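Local coordinates for protein inositol dehydrogenase (Lactobacillus casei, PDB 4MKX) that probably oxidises scyllo-inositol with NAD as cofactor, as an oxidoreductase of the Gfo/Idh/MocA family, at residues 18-23 against 83-88; 145-150 against 301-306; 189-194 against 251-256; 198-203 against 247-252. All blocks are in the same frame, centred on the assembly; numbering follows the deposited sequence.

Contact 1: 18-23 against 83-88; sequences IKIGIV and AVFIVS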
loop_
_atom_site.group_PDB
_atom_site.type_symbol
_atom_site.label_atom_id
_atom_site.label_comp_id
_atom_site.label_asym_id
_atom_site.label_seq_id
_atom_site.Cartn_x
_atom_site.Cartn_y
_atom_site.Cartn_z
ATOM N N ILE A 18 -34.169 0.797 27.458
ATOM C CA ILE A 18 -34.048 -0.640 27.701
ATOM C C ILE A 18 -33.075 -0.860 28.849
ATOM O O ILE A 18 -31.915 -0.467 28.758
ATOM C CB ILE A 18 -33.509 -1.368 26.456
ATOM C CG1 ILE A 18 -34.393 -1.086 25.241
ATOM C CG2 ILE A 18 -33.396 -2.873 26.711
ATOM C CD1 ILE A 18 -35.822 -1.554 25.405
ATOM N N LYS A 19 -33.534 -1.480 29.935
ATOM C CA LYS A 19 -32.641 -1.761 31.057
ATOM C C LYS A 19 -32.028 -3.140 30.852
ATOM O O LYS A 19 -32.742 -4.104 30.600
ATOM C CB LYS A 19 -33.400 -1.706 32.379
ATOM C CG LYS A 19 -33.871 -0.310 32.735
ATOM C CD LYS A 19 -34.883 -0.336 33.877
ATOM C CE LYS A 19 -35.431 1.057 34.142
ATOM N NZ LYS A 19 -36.881 1.019 34.485
ATOM N N ILE A 20 -30.708 -3.223 30.963
ATOM C CA ILE A 20 -29.998 -4.445 30.603
ATOM C C ILE A 20 -29.257 -5.011 31.797
ATOM O O ILE A 20 -28.665 -4.271 32.577
ATOM C CB ILE A 20 -28.991 -4.149 29.465
ATOM C CG1 ILE A 20 -29.764 -3.657 28.238
ATOM C CG2 ILE A 20 -28.152 -5.387 29.130
ATOM C CD1 ILE A 20 -28.896 -3.296 27.069
ATOM N N GLY A 21 -29.292 -6.330 31.952
ATOM C CA GLY A 21 -28.433 -6.971 32.930
ATOM C C GLY A 21 -27.369 -7.770 32.211
ATOM O O GLY A 21 -27.635 -8.341 31.160
ATOM N N ILE A 22 -26.168 -7.805 32.776
ATOM C CA ILE A 22 -25.065 -8.504 32.149
ATOM C C ILE A 22 -24.527 -9.588 33.077
ATOM O O ILE A 22 -24.519 -9.431 34.299
ATOM C CB ILE A 22 -23.936 -7.523 31.716
ATOM C CG1 ILE A 22 -22.906 -8.240 30.839
ATOM C CG2 ILE A 22 -23.254 -6.877 32.926
ATOM C CD1 ILE A 22 -21.974 -7.278 30.085
ATOM N N VAL A 23 -24.097 -10.701 32.494
ATOM C CA VAL A 23 -23.362 -11.705 33.241
ATOM C C VAL A 23 -22.060 -11.943 32.497
ATOM O O VAL A 23 -22.054 -12.032 31.267
ATOM C CB VAL A 23 -24.157 -13.025 33.395
ATOM C CG1 VAL A 23 -24.573 -13.602 32.030
ATOM C CG2 VAL A 23 -23.341 -14.035 34.193
ATOM N N ALA A 83 -33.779 -6.981 29.323
ATOM C CA ALA A 83 -32.900 -7.758 28.442
ATOM C C ALA A 83 -31.620 -8.155 29.149
ATOM O O ALA A 83 -31.228 -7.530 30.139
ATOM C CB ALA A 83 -32.582 -6.951 27.186
ATOM N N VAL A 84 -30.945 -9.184 28.624
ATOM C CA VAL A 84 -29.705 -9.647 29.224
ATOM C C VAL A 84 -28.607 -9.738 28.171
ATOM O O VAL A 84 -28.890 -10.020 27.014
ATOM C CB VAL A 84 -29.864 -11.033 29.885
ATOM C CG1 VAL A 84 -30.910 -10.990 30.981
ATOM C CG2 VAL A 84 -30.242 -12.080 28.853
ATOM N N PHE A 85 -27.370 -9.490 28.591
ATOM C CA PHE A 85 -26.201 -9.744 27.757
ATOM C C PHE A 85 -25.465 -10.885 28.409
ATOM O O PHE A 85 -25.034 -10.773 29.563
ATOM C CB PHE A 85 -25.275 -8.527 27.734
ATOM C CG PHE A 85 -25.389 -7.694 26.490
ATOM C CD1 PHE A 85 -26.586 -7.063 26.173
ATOM C CD2 PHE A 85 -24.298 -7.527 25.653
ATOM C CE1 PHE A 85 -26.701 -6.290 25.030
ATOM C CE2 PHE A 85 -24.404 -6.765 24.498
ATOM C CZ PHE A 85 -25.606 -6.142 24.191
ATOM N N ILE A 86 -25.322 -11.990 27.685
ATOM C CA ILE A 86 -24.659 -13.155 28.228
ATOM C C ILE A 86 -23.226 -13.203 27.726
ATOM O O ILE A 86 -22.976 -13.446 26.540
ATOM C CB ILE A 86 -25.425 -14.424 27.867
ATOM C CG1 ILE A 86 -26.778 -14.400 28.580
ATOM C CG2 ILE A 86 -24.639 -15.677 28.272
ATOM C CD1 ILE A 86 -27.796 -15.376 28.010
ATOM N N VAL A 87 -22.288 -12.936 28.629
ATOM C CA VAL A 87 -20.876 -12.901 28.280
ATOM C C VAL A 87 -20.080 -13.797 29.240
ATOM O O VAL A 87 -18.916 -13.546 29.540
ATOM C CB VAL A 87 -20.335 -11.441 28.260
ATOM C CG1 VAL A 87 -19.135 -11.333 27.326
ATOM C CG2 VAL A 87 -21.415 -10.470 27.806
ATOM N N SER A 88 -20.745 -14.849 29.715
ATOM C CA SER A 88 -20.153 -15.863 30.580
ATOM C C SER A 88 -19.329 -16.844 29.754
ATOM O O SER A 88 -19.364 -16.796 28.523
ATOM C CB SER A 88 -21.274 -16.624 31.280
ATOM O OG SER A 88 -22.267 -17.024 30.349
#

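Contact 2: 145-150 against 301-306; sequences DSYRYA and ERFAQA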
loop_
_atom_site.group_PDB
_atom_site.type_symbol
_atom_site.label_atom_id
_atom_site.label_comp_id
_atom_site.label_asym_id
_atom_site.label_seq_id
_atom_site.Cartn_x
_atom_site.Cartn_y
_atom_site.Cartn_z
ATOM N N ASP A 145 -17.714 -2.157 9.613
ATOM C CA ASP A 145 -17.866 -1.334 8.422
ATOM C C ASP A 145 -17.186 -1.932 7.198
ATOM O O ASP A 145 -17.751 -1.894 6.113
ATOM C CB ASP A 145 -17.362 0.089 8.661
ATOM C CG ASP A 145 -18.332 0.930 9.475
ATOM O OD1 ASP A 145 -19.536 0.587 9.548
ATOM O OD2 ASP A 145 -17.879 1.960 10.016
ATOM N N SER A 146 -15.990 -2.496 7.360
ATOM C CA SER A 146 -15.282 -3.028 6.192
ATOM C C SER A 146 -15.936 -4.314 5.670
ATOM O O SER A 146 -16.078 -4.507 4.457
ATOM C CB SER A 146 -13.777 -3.221 6.471
ATOM O OG SER A 146 -13.164 -1.963 6.714
ATOM N N TYR A 147 -16.333 -5.200 6.573
ATOM C CA TYR A 147 -17.049 -6.409 6.177
ATOM C C TYR A 147 -18.374 -6.070 5.500
ATOM O O TYR A 147 -18.735 -6.708 4.508
ATOM C CB TYR A 147 -17.297 -7.347 7.370
ATOM C CG TYR A 147 -16.104 -8.236 7.671
ATOM C CD1 TYR A 147 -15.901 -9.422 6.979
ATOM C CD2 TYR A 147 -15.158 -7.858 8.617
ATOM C CE1 TYR A 147 -14.799 -10.224 7.240
ATOM C CE2 TYR A 147 -14.050 -8.643 8.874
ATOM C CZ TYR A 147 -13.876 -9.830 8.190
ATOM O OH TYR A 147 -12.769 -10.625 8.448
ATOM N N ARG A 148 -19.087 -5.081 6.030
ATOM C CA ARG A 148 -20.360 -4.665 5.438
ATOM C C ARG A 148 -20.174 -4.074 4.051
ATOM O O ARG A 148 -20.983 -4.325 3.159
ATOM C CB ARG A 148 -21.116 -3.682 6.347
ATOM C CG ARG A 148 -21.801 -4.385 7.510
ATOM C CD ARG A 148 -22.758 -3.462 8.292
ATOM N NE ARG A 148 -22.066 -2.325 8.898
ATOM C CZ ARG A 148 -22.464 -1.681 9.997
ATOM N NH1 ARG A 148 -23.559 -2.055 10.650
ATOM N NH2 ARG A 148 -21.757 -0.659 10.455
ATOM N N TYR A 149 -19.103 -3.307 3.863
ATOM C CA TYR A 149 -18.802 -2.725 2.560
ATOM C C TYR A 149 -18.551 -3.825 1.533
ATOM O O TYR A 149 -19.025 -3.749 0.396
ATOM C CB TYR A 149 -17.592 -1.768 2.656
ATOM C CG TYR A 149 -17.222 -1.099 1.345
ATOM C CD1 TYR A 149 -17.825 0.092 0.952
ATOM C CD2 TYR A 149 -16.262 -1.657 0.510
ATOM C CE1 TYR A 149 -17.484 0.698 -0.252
ATOM C CE2 TYR A 149 -15.914 -1.060 -0.688
ATOM C CZ TYR A 149 -16.529 0.119 -1.059
ATOM O OH TYR A 149 -16.179 0.708 -2.255
ATOM N N ALA A 150 -17.804 -4.855 1.927
ATOM C CA ALA A 150 -17.531 -5.981 1.032
ATOM C C ALA A 150 -18.793 -6.773 0.730
ATOM O O ALA A 150 -18.988 -7.230 -0.395
ATOM C CB ALA A 150 -16.467 -6.896 1.625
ATOM N N GLU A 301 -9.291 -3.261 19.910
ATOM C CA GLU A 301 -8.905 -2.168 19.032
ATOM C C GLU A 301 -9.492 -2.352 17.622
ATOM O O GLU A 301 -10.092 -1.428 17.063
ATOM C CB GLU A 301 -7.380 -2.064 18.966
ATOM C CG GLU A 301 -6.903 -1.015 17.981
ATOM C CD GLU A 301 -5.392 -0.912 17.894
ATOM O OE1 GLU A 301 -4.906 0.068 17.296
ATOM O OE2 GLU A 301 -4.687 -1.802 18.413
ATOM N N ARG A 302 -9.331 -3.538 17.052
ATOM C CA ARG A 302 -9.774 -3.778 15.674
ATOM C C ARG A 302 -11.294 -3.700 15.555
ATOM O O ARG A 302 -11.825 -3.156 14.586
ATOM C CB ARG A 302 -9.293 -5.152 15.199
ATOM C CG ARG A 302 -9.946 -5.658 13.899
ATOM C CD ARG A 302 -9.565 -4.782 12.678
ATOM N NE ARG A 302 -10.236 -5.287 11.475
ATOM C CZ ARG A 302 -11.462 -4.919 11.092
ATOM N NH1 ARG A 302 -12.149 -4.029 11.810
ATOM N NH2 ARG A 302 -12.008 -5.445 9.992
ATOM N N PHE A 303 -12.005 -4.250 16.535
ATOM C CA PHE A 303 -13.444 -4.376 16.375
ATOM C C PHE A 303 -14.255 -3.468 17.270
ATOM O O PHE A 303 -15.437 -3.713 17.494
ATOM C CB PHE A 303 -13.883 -5.848 16.503
ATOM C CG PHE A 303 -13.484 -6.692 15.321
ATOM C CD1 PHE A 303 -14.031 -6.438 14.068
ATOM C CD2 PHE A 303 -12.555 -7.721 15.457
ATOM C CE1 PHE A 303 -13.665 -7.200 12.961
ATOM C CE2 PHE A 303 -12.187 -8.485 14.362
ATOM C CZ PHE A 303 -12.732 -8.222 13.106
ATOM N N ALA A 304 -13.636 -2.382 17.728
ATOM C CA ALA A 304 -14.341 -1.432 18.586
ATOM C C ALA A 304 -15.663 -0.958 17.999
ATOM O O ALA A 304 -16.692 -0.937 18.688
ATOM C CB ALA A 304 -13.437 -0.241 18.891
ATOM N N GLN A 305 -15.627 -0.549 16.736
ATOM C CA GLN A 305 -16.817 -0.067 16.044
ATOM C C GLN A 305 -17.873 -1.149 15.905
ATOM O O GLN A 305 -19.061 -0.886 16.111
ATOM C CB GLN A 305 -16.430 0.478 14.656
ATOM C CG GLN A 305 -17.632 0.827 13.768
ATOM C CD GLN A 305 -18.000 -0.298 12.810
ATOM O OE1 GLN A 305 -17.152 -0.803 12.066
ATOM N NE2 GLN A 305 -19.263 -0.708 12.841
ATOM N N ALA A 306 -17.442 -2.362 15.578
ATOM C CA ALA A 306 -18.379 -3.467 15.382
ATOM C C ALA A 306 -19.109 -3.830 16.668
ATOM O O ALA A 306 -20.290 -4.168 16.638
ATOM C CB ALA A 306 -17.657 -4.683 14.835
HETATM O O HOH W 1 -10.735 -8.048 8.962
#

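Contact 3: 189-194 against 251-256; sequences GGLFLD and AGRNAA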
loop_
_atom_site.group_PDB
_atom_site.type_symbol
_atom_site.label_atom_id
_atom_site.label_comp_id
_atom_site.label_asym_id
_atom_site.label_seq_id
_atom_site.Cartn_x
_atom_site.Cartn_y
_atom_site.Cartn_z
ATOM N N GLY A 189 -10.778 -25.692 24.831
ATOM C CA GLY A 189 -11.863 -26.058 23.940
ATOM C C GLY A 189 -11.381 -26.376 22.538
ATOM O O GLY A 189 -12.077 -27.035 21.765
ATOM N N GLY A 190 -10.182 -25.907 22.210
ATOM C CA GLY A 190 -9.604 -26.141 20.899
ATOM C C GLY A 190 -9.333 -24.853 20.147
ATOM O O GLY A 190 -9.874 -23.800 20.485
ATOM N N LEU A 191 -8.491 -24.938 19.122
ATOM C CA LEU A 191 -8.146 -23.774 18.318
ATOM C C LEU A 191 -9.276 -23.315 17.407
ATOM O O LEU A 191 -9.551 -22.118 17.300
ATOM C CB LEU A 191 -6.900 -24.081 17.477
ATOM C CG LEU A 191 -6.369 -22.964 16.575
ATOM C CD1 LEU A 191 -5.801 -21.834 17.400
ATOM C CD2 LEU A 191 -5.305 -23.512 15.616
ATOM N N PHE A 192 -9.930 -24.258 16.743
ATOM C CA PHE A 192 -10.927 -23.887 15.754
ATOM C C PHE A 192 -12.205 -23.399 16.429
ATOM O O PHE A 192 -12.879 -22.497 15.929
ATOM C CB PHE A 192 -11.170 -25.048 14.788
ATOM C CG PHE A 192 -9.925 -25.483 14.057
ATOM C CD1 PHE A 192 -9.424 -24.722 13.007
ATOM C CD2 PHE A 192 -9.249 -26.639 14.428
ATOM C CE1 PHE A 192 -8.273 -25.110 12.330
ATOM C CE2 PHE A 192 -8.095 -27.032 13.757
ATOM C CZ PHE A 192 -7.603 -26.260 12.710
ATOM N N LEU A 193 -12.519 -23.987 17.577
ATOM C CA LEU A 193 -13.651 -23.533 18.375
ATOM C C LEU A 193 -13.411 -22.109 18.858
ATOM O O LEU A 193 -14.302 -21.255 18.799
ATOM C CB LEU A 193 -13.832 -24.446 19.584
ATOM C CG LEU A 193 -15.191 -24.394 20.269
ATOM C CD1 LEU A 193 -16.133 -25.368 19.580
ATOM C CD2 LEU A 193 -15.044 -24.696 21.761
ATOM N N ASP A 194 -12.202 -21.856 19.347
ATOM C CA ASP A 194 -11.873 -20.552 19.914
ATOM C C ASP A 194 -11.717 -19.464 18.856
ATOM O O ASP A 194 -12.232 -18.350 19.006
ATOM C CB ASP A 194 -10.587 -20.646 20.744
ATOM C CG ASP A 194 -10.780 -21.400 22.045
ATOM O OD1 ASP A 194 -11.936 -21.487 22.522
ATOM O OD2 ASP A 194 -9.771 -21.896 22.599
ATOM N N ALA A 251 -5.907 -20.412 11.504
ATOM C CA ALA A 251 -6.137 -19.903 12.851
ATOM C C ALA A 251 -4.825 -20.019 13.590
ATOM O O ALA A 251 -4.060 -20.955 13.382
ATOM C CB ALA A 251 -7.208 -20.702 13.559
ATOM N N GLY A 252 -4.550 -19.066 14.462
ATOM C CA GLY A 252 -3.298 -19.121 15.162
ATOM C C GLY A 252 -3.314 -18.250 16.384
ATOM O O GLY A 252 -4.224 -17.442 16.578
ATOM N N ARG A 253 -2.288 -18.422 17.204
ATOM C CA ARG A 253 -2.176 -17.661 18.432
ATOM C C ARG A 253 -0.839 -16.954 18.513
ATOM O O ARG A 253 -0.500 -16.385 19.552
ATOM C CB ARG A 253 -2.348 -18.600 19.621
ATOM C CG ARG A 253 -3.579 -19.474 19.532
ATOM C CD ARG A 253 -3.727 -20.321 20.779
ATOM N NE ARG A 253 -4.985 -21.063 20.802
ATOM C CZ ARG A 253 -6.157 -20.540 21.163
ATOM N NH1 ARG A 253 -6.241 -19.263 21.518
ATOM N NH2 ARG A 253 -7.244 -21.299 21.160
ATOM N N ASN A 254 -0.085 -16.965 17.417
ATOM C CA ASN A 254 1.288 -16.469 17.465
ATOM C C ASN A 254 1.689 -15.514 16.331
ATOM O O ASN A 254 2.718 -15.711 15.686
ATOM C CB ASN A 254 2.253 -17.662 17.503
ATOM C CG ASN A 254 3.643 -17.280 17.982
ATOM O OD1 ASN A 254 3.796 -16.400 18.827
ATOM N ND2 ASN A 254 4.662 -17.942 17.436
ATOM N N ALA A 255 0.886 -14.483 16.086
ATOM C CA ALA A 255 1.238 -13.489 15.069
ATOM C C ALA A 255 2.178 -12.443 15.652
ATOM O O ALA A 255 1.855 -11.786 16.639
ATOM C CB ALA A 255 -0.017 -12.806 14.505
ATOM N N ALA A 256 3.337 -12.267 15.038
ATOM C CA ALA A 256 4.309 -11.324 15.575
ATOM C C ALA A 256 3.909 -9.867 15.342
ATOM O O ALA A 256 4.305 -8.980 16.107
ATOM C CB ALA A 256 5.691 -11.599 14.995
#

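Contact 4: 198-203 against 247-252; sequences HDIDVI and AILVAG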
loop_
_atom_site.group_PDB
_atom_site.type_symbol
_atom_site.label_atom_id
_atom_site.label_comp_id
_atom_site.label_asym_id
_atom_site.label_seq_id
_atom_site.Cartn_x
_atom_site.Cartn_y
_atom_site.Cartn_z
ATOM N N HIS A 198 -15.894 -17.192 14.070
ATOM C CA HIS A 198 -16.268 -16.000 13.326
ATOM C C HIS A 198 -15.994 -16.166 11.839
ATOM O O HIS A 198 -16.726 -15.629 11.002
ATOM C CB HIS A 198 -15.526 -14.767 13.827
ATOM C CG HIS A 198 -15.916 -14.329 15.202
ATOM N ND1 HIS A 198 -17.186 -13.896 15.514
ATOM C CD2 HIS A 198 -15.192 -14.233 16.342
ATOM C CE1 HIS A 198 -17.234 -13.568 16.793
ATOM N NE2 HIS A 198 -16.031 -13.751 17.316
ATOM N N ASP A 199 -14.936 -16.898 11.503
ATOM C CA ASP A 199 -14.616 -17.152 10.105
ATOM C C ASP A 199 -15.649 -18.067 9.452
ATOM O O ASP A 199 -16.061 -17.836 8.317
ATOM C CB ASP A 199 -13.217 -17.755 9.987
ATOM C CG ASP A 199 -12.132 -16.787 10.409
ATOM O OD1 ASP A 199 -12.088 -15.664 9.864
ATOM O OD2 ASP A 199 -11.326 -17.147 11.289
ATOM N N ILE A 200 -16.071 -19.095 10.181
ATOM C CA ILE A 200 -17.138 -19.964 9.702
ATOM C C ILE A 200 -18.397 -19.148 9.436
ATOM O O ILE A 200 -19.007 -19.256 8.372
ATOM C CB ILE A 200 -17.399 -21.110 10.690
ATOM C CG1 ILE A 200 -16.224 -22.098 10.653
ATOM C CG2 ILE A 200 -18.689 -21.846 10.339
ATOM C CD1 ILE A 200 -16.132 -22.959 11.885
ATOM N N ASP A 201 -18.770 -18.288 10.378
ATOM C CA ASP A 201 -19.935 -17.455 10.159
ATOM C C ASP A 201 -19.800 -16.519 8.957
ATOM O O ASP A 201 -20.747 -16.329 8.186
ATOM C CB ASP A 201 -20.245 -16.656 11.416
ATOM C CG ASP A 201 -21.528 -15.885 11.287
ATOM O OD1 ASP A 201 -22.607 -16.534 11.257
ATOM O OD2 ASP A 201 -21.460 -14.637 11.188
ATOM N N VAL A 202 -18.617 -15.932 8.782
ATOM C CA VAL A 202 -18.371 -15.080 7.633
ATOM C C VAL A 202 -18.567 -15.832 6.313
ATOM O O VAL A 202 -19.169 -15.308 5.383
ATOM C CB VAL A 202 -16.943 -14.448 7.699
ATOM C CG1 VAL A 202 -16.384 -14.186 6.324
ATOM C CG2 VAL A 202 -16.971 -13.177 8.530
ATOM N N ILE A 203 -18.080 -17.061 6.254
ATOM C CA ILE A 203 -18.227 -17.880 5.060
ATOM C C ILE A 203 -19.710 -18.129 4.746
ATOM O O ILE A 203 -20.173 -17.895 3.614
ATOM C CB ILE A 203 -17.431 -19.175 5.215
ATOM C CG1 ILE A 203 -15.939 -18.852 5.105
ATOM C CG2 ILE A 203 -17.810 -20.190 4.141
ATOM C CD1 ILE A 203 -15.038 -19.881 5.742
ATOM N N ALA A 247 -13.169 -23.151 0.581
ATOM C CA ALA A 247 -12.790 -22.218 1.636
ATOM C C ALA A 247 -11.512 -22.677 2.302
ATOM O O ALA A 247 -11.248 -23.865 2.430
ATOM C CB ALA A 247 -13.902 -22.058 2.669
ATOM N N ILE A 248 -10.706 -21.703 2.705
ATOM C CA ILE A 248 -9.442 -21.963 3.366
ATOM C C ILE A 248 -9.451 -21.199 4.673
ATOM O O ILE A 248 -9.803 -20.016 4.694
ATOM C CB ILE A 248 -8.279 -21.437 2.510
ATOM C CG1 ILE A 248 -8.205 -22.220 1.201
ATOM C CG2 ILE A 248 -6.960 -21.554 3.263
ATOM C CD1 ILE A 248 -7.207 -21.675 0.233
ATOM N N LEU A 249 -9.099 -21.865 5.769
ATOM C CA LEU A 249 -8.995 -21.179 7.055
ATOM C C LEU A 249 -7.590 -21.293 7.604
ATOM O O LEU A 249 -6.947 -22.318 7.449
ATOM C CB LEU A 249 -9.943 -21.800 8.080
ATOM C CG LEU A 249 -11.434 -21.708 7.823
ATOM C CD1 LEU A 249 -12.177 -22.290 9.022
ATOM C CD2 LEU A 249 -11.829 -20.264 7.589
ATOM N N VAL A 250 -7.116 -20.240 8.258
ATOM C CA VAL A 250 -5.921 -20.363 9.085
ATOM C C VAL A 250 -6.257 -19.728 10.423
ATOM O O VAL A 250 -6.870 -18.664 10.474
ATOM C CB VAL A 250 -4.686 -19.684 8.467
ATOM C CG1 VAL A 250 -3.553 -19.647 9.489
ATOM C CG2 VAL A 250 -4.222 -20.431 7.232
ATOM N N ALA A 251 -5.907 -20.412 11.504
ATOM C CA ALA A 251 -6.137 -19.903 12.851
ATOM C C ALA A 251 -4.825 -20.019 13.590
ATOM O O ALA A 251 -4.060 -20.955 13.382
ATOM C CB ALA A 251 -7.208 -20.702 13.559
ATOM N N GLY A 252 -4.550 -19.066 14.462
ATOM C CA GLY A 252 -3.298 -19.121 15.162
ATOM C C GLY A 252 -3.314 -18.250 16.384
ATOM O O GLY A 252 -4.224 -17.442 16.578
HETATM O O HOH W 2 -9.686 -19.336 11.301
#

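Contact 1: 18-23 against 83-88
V23 grips segment 83-88 through both its backbone polar atoms: its N donates to F85 O at 3.1 Å, nearly along the C=O axis (175° at the oxygen), and its O receives V87 N at 2.8 Å. With chi1 at 56°, CG1 of V23 lies between the backbone N and the carbonyl carbon, which brings it to 3.8 Å from I86 CA. F85 is gripped from strand 18-23 in turn, F85 N meeting G21 O at 2.8 Å. On the face it shares with I20 and I22, its ring takes I20 CG2 obliquely, 3.7 Å from F85 CD1, while F85 CB packs on I22 CG1. A83 begins the ladder: A83 O accepts G21 N at 2.9 Å, but A83 N reaches K19 O only weakly, at 3.3 Å. The bridges I20-A83 to V23-I86 are all parallel, and the strands are inclined by 28°. They form the centre of the six-stranded parallel Rossmann sheet, where 18-23 pairs on its other edge with strand 43-49. Helix 93-102 packs against V23, V84 and I86, whereas helices 27-38 and 304-319 pack against the face carrying I20, A83 and F85.

Contact 2: 145-150 against 301-306
R302 meets Y147 where the first turn of helix 145-155 faces the break between helices 299-302 and 304-319, a helix-to-helix contact in the Gfo/Idh/MocA fold. R302 NH2 comes to 4.0 Å from Y147 CE2, approaching obliquely with guanidinium and ring planes inclined by 19°. A water accepts from R302 NH2 at 3.1 Å and touches Y147 OH weakly; the stronger partners are D144 for the arginine and T263 for the tyrosine. F303, at the N-cap position of helix 304-319, folds back on R302: its CE1 lies over the centre of one guanidinium face, and Y147 CE2 stands at the edge of its ring, 4.4 Å from F303 CE1. Q305 makes the one direct hydrogen bond across the contact, Q305 OE1 accepting D145 N at 2.9 Å with the donor tilted from the carbonyl plane. A bend at chi2 (-96°) turns the amide to stack on the D145 carboxylate, planes 10° apart and Q305 OE1 3.3 Å from D145 CG. The other end of the amide, Q305 NE2, bonds F143 O and S309 OG, which fixes the amide's rotation. A leucine in place of Q305 would probably leave D145 N without its acceptor and the carboxylate without its flat partner. That carboxylate is also held within its own helix: R148 NH2 meets D145 OD1 at 2.7 Å, in the guanidinium plane.

Contact 3: 189-194 against 251-256
R253 and D194 form a salt bridge between the corner the chain turns at R253, beyond strand 246-252 of the mixed sheet of the C-terminal domain, and the short helix 191-195. R253 NH2 lies 3.0 Å from D194 OD2, but the N-H...O angle of 128° makes the hydrogen bond weak. The oxygen approaches the guanidinium edge near its plane, while the carboxylate is turned 73° to it. Beside this pair, L191 and R253 lie alongside, their chains running in opposite senses, L191 CD1 3.6 Å from R253 NE. The other branch faces the strand, L191 CD2 lying 3.6 Å from A251 O, and L191 CG packs on A251 CB at 3.9 Å. A first torsion that sets CG opposite the backbone N points the two methyls at segment 251-256. A leucine in place of R253 would probably leave D194 OD2 without its salt-bridge mate. Further out, M176 and F179 of helix 176-179 pack against the R253 side chain, and its backbone pairs with E233. G190 is the N-cap of the helix; at its phi of 119° a CB would jam against the carbonyl oxygen of the residue before. D194 sits one turn on, D194 N donating to G190 O at 3.2 Å.

Contact 4: 198-203 against 247-252
L249 is the main bump of the strand, and its CD2 methyl enters the hollow between D199 and I203, one turn apart on helix 197-207. Both walls lie equally close: L249 CD2 is 3.7 Å from D199 CB and also 3.7 Å from I203 CD1. Its other methyl leans more loosely toward I200, with L249 CD1 4.4 Å from I200 CG1. In return the helix answers with a bump of its own, I203. This residue points toward the strand, and its nearly extended chain (chi2 158°) carries CD1 to the dip between A247 and L249, two residues on the same face; I203 CD1 rests 3.9 Å from A247 CB. The fit is that of a helix packed on a sheet, its axis 10.0 Å from that of the strand and running nearly antiparallel to it, at 160°. M239 and L241 of strand 234-241 extend the apolar floor beneath I203, and L341 of helix 328-347 touches both I200 and L249. On the opposite face of the strand, I248 and V250 pack on I248 of the third subunit. The direct contact between the segments is apolar, and the polar link runs through one water, which donates to D199 OD2 at 2.7 Å and to V250 O at 3.0 Å. The buried D199 carboxylate is also bonded by S167 and S169, and its salt bridge with R141 probably offsets its charge.

Contact 1 closes before the others begin and lies in the parallel Rossmann sheet, about 28 Å (centre to centre) from contact 4 and on the other side of the chain's centre. Contact 2 spans the longest loop, and contacts 3 and 4 are nested inside it. Those two, about 11 Å apart between centres, share A251 and G252 on strand 246-252, against which the successive helices 191-195 and 197-207 pack. Contact 2 touches contact 4 through Y147 CE1 and V202 CG2, 3.9 Å apart. Helix 304-319, which begins in contact 2, also packs on strands of contact 1, so it runs from helix 145-155 at contact 2 to the Rossmann sheet. Contacts 3 and 4 both reach the third subunit, linking this domain's sheet to the assembly.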